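Local coordinates for protein glutamine synthetase (Streptomyces coelicolor, PDB 4BAX) that belongs to the glutamine synthetase family, pairing a beta-grasp domain with a larger catalytic domain in an assembly of ten chains, at residues A[135-140]-A[225-230]. Residues are numbered along the deposited sequence; the frame is centred on the assembly and turned at random.
Sequences AAQGGY and DWNGAG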
# COMPACT_ATOMS: atom_id res chain seq x y z
N ALA A 135 -16.10 -19.59 -6.94
CA ALA A 135 -16.43 -20.91 -7.44
C ALA A 135 -17.93 -20.94 -7.77
O ALA A 135 -18.71 -20.12 -7.24
CB ALA A 135 -16.09 -21.96 -6.40
N ALA A 136 -18.32 -21.87 -8.63
CA ALA A 136 -19.69 -21.94 -9.11
C ALA A 136 -20.61 -22.30 -7.96
O ALA A 136 -20.16 -22.77 -6.92
CB ALA A 136 -19.82 -22.98 -10.23
N GLN A 137 -21.89 -22.05 -8.16
CA GLN A 137 -22.87 -22.21 -7.10
C GLN A 137 -23.00 -23.68 -6.68
O GLN A 137 -22.69 -24.58 -7.49
CB GLN A 137 -24.21 -21.63 -7.53
CG GLN A 137 -24.15 -20.12 -7.63
CD GLN A 137 -25.36 -19.54 -8.32
OE1 GLN A 137 -25.62 -18.33 -8.23
NE2 GLN A 137 -26.11 -20.39 -9.01
N GLY A 138 -23.40 -23.89 -5.42
CA GLY A 138 -23.60 -25.22 -4.87
C GLY A 138 -23.34 -25.29 -3.37
O GLY A 138 -24.14 -25.88 -2.64
N GLY A 139 -22.27 -24.65 -2.91
CA GLY A 139 -21.92 -24.64 -1.51
C GLY A 139 -22.35 -23.42 -0.70
O GLY A 139 -22.14 -23.40 0.51
N TYR A 140 -22.87 -22.39 -1.36
CA TYR A 140 -23.33 -21.17 -0.66
C TYR A 140 -24.67 -21.30 0.08
O TYR A 140 -24.87 -20.74 1.15
CB TYR A 140 -23.31 -19.94 -1.58
CG TYR A 140 -22.04 -19.88 -2.41
CD1 TYR A 140 -20.81 -19.58 -1.82
CD2 TYR A 140 -22.07 -20.14 -3.78
CE1 TYR A 140 -19.64 -19.56 -2.59
CE2 TYR A 140 -20.92 -20.12 -4.55
CZ TYR A 140 -19.70 -19.82 -3.96
OH TYR A 140 -18.56 -19.81 -4.76
N ASP A 225 -25.38 -17.44 -15.04
CA ASP A 225 -26.00 -18.56 -14.35
C ASP A 225 -26.11 -18.29 -12.86
O ASP A 225 -26.62 -19.12 -12.11
CB ASP A 225 -25.21 -19.84 -14.59
CG ASP A 225 -25.45 -20.40 -15.98
OD1 ASP A 225 -26.54 -20.14 -16.55
OD2 ASP A 225 -24.57 -21.13 -16.49
N TRP A 226 -25.61 -17.13 -12.44
CA TRP A 226 -25.75 -16.69 -11.05
C TRP A 226 -27.22 -16.41 -10.72
O TRP A 226 -27.96 -15.82 -11.50
CB TRP A 226 -24.85 -15.48 -10.78
CG TRP A 226 -23.43 -15.77 -11.16
CD1 TRP A 226 -22.80 -15.46 -12.33
CD2 TRP A 226 -22.47 -16.48 -10.37
NE1 TRP A 226 -21.50 -15.92 -12.31
CE2 TRP A 226 -21.28 -16.55 -11.11
CE3 TRP A 226 -22.51 -17.05 -9.10
CZ2 TRP A 226 -20.14 -17.17 -10.63
CZ3 TRP A 226 -21.36 -17.67 -8.63
CH2 TRP A 226 -20.20 -17.72 -9.38
N ASN A 227 -27.63 -16.83 -9.53
CA ASN A 227 -29.03 -16.80 -9.15
C ASN A 227 -29.64 -15.41 -9.05
O ASN A 227 -29.04 -14.47 -8.52
CB ASN A 227 -29.25 -17.55 -7.83
CG ASN A 227 -29.95 -18.87 -8.04
OD1 ASN A 227 -29.66 -19.62 -8.98
ND2 ASN A 227 -30.86 -19.19 -7.13
N GLY A 228 -30.88 -15.30 -9.53
CA GLY A 228 -31.64 -14.08 -9.38
C GLY A 228 -32.20 -13.91 -7.98
O GLY A 228 -32.20 -14.85 -7.17
N ALA A 229 -32.62 -12.69 -7.67
CA ALA A 229 -33.23 -12.41 -6.38
C ALA A 229 -34.74 -12.23 -6.53
O ALA A 229 -35.19 -11.35 -7.27
CB ALA A 229 -32.57 -11.18 -5.72
N GLY A 230 -35.52 -13.09 -5.87
CA GLY A 230 -36.97 -12.97 -5.94
C GLY A 230 -37.66 -12.53 -4.66
O GLY A 230 -37.00 -12.33 -3.63
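Gln-137 reaches across to Trp-226 and Asn-227, joining two loops of the glutamine synthetase catalytic domain: loop 135-140, ahead of helix 152-164, and loop 225-230, which runs into strand 231-236 of the mixed sheet. It illustrates how one side-chain amide can tie together two loops that lack regular structure, here through a side-chain-to-backbone hydrogen bond. The backbone N of Asn-227 donates to Gln-137 OE1 at 2.8 Å, with an N-H...O angle of 157°, and the donor lies in the carbonyl plane on a lone pair. On the nitrogen side of the same amide, Gln-137 NE2 comes to 3.4 Å from the carbonyl O of Asp-225. With CG anti to its own carbonyl carbon (chi1 -69°) and the chain extended beyond it, Gln-137 spans a gap of 7.4 Å between its CA and that of Trp-226.

Gln-137 CG approaches the CE3-CZ3 side of the indole's benzo ring obliquely, 3.8 Å from Trp-226 CE3. Amide and ring planes stand perpendicular, so this is not a stack. Near the indole plane, at its edge, the carbonyl O of Ala-135 lies 3.5 Å from Trp-226 CH2. The amides of Asn-227 and Gln-137 cross at an angle, their planes turned 81° apart, with Asn-227 OD1 3.6 Å from Gln-137 NE2.

Further out, Phe-128 meets the indole edge-to-face, and Lys-220 NZ and Gln-180 NE2 hydrogen-bond to the carbonyl oxygens of Trp-226 and Asn-227, respectively. Val-176 touches the side chains of both Gln-137 and Asn-227. Gly-138 O accepts a hydrogen bond from Arg-21 of a second subunit, placing the contact beside a subunit interface. Within 135-140, Tyr-140 OH donates to the carbonyl O of Ala-135 from above the carbonyl plane.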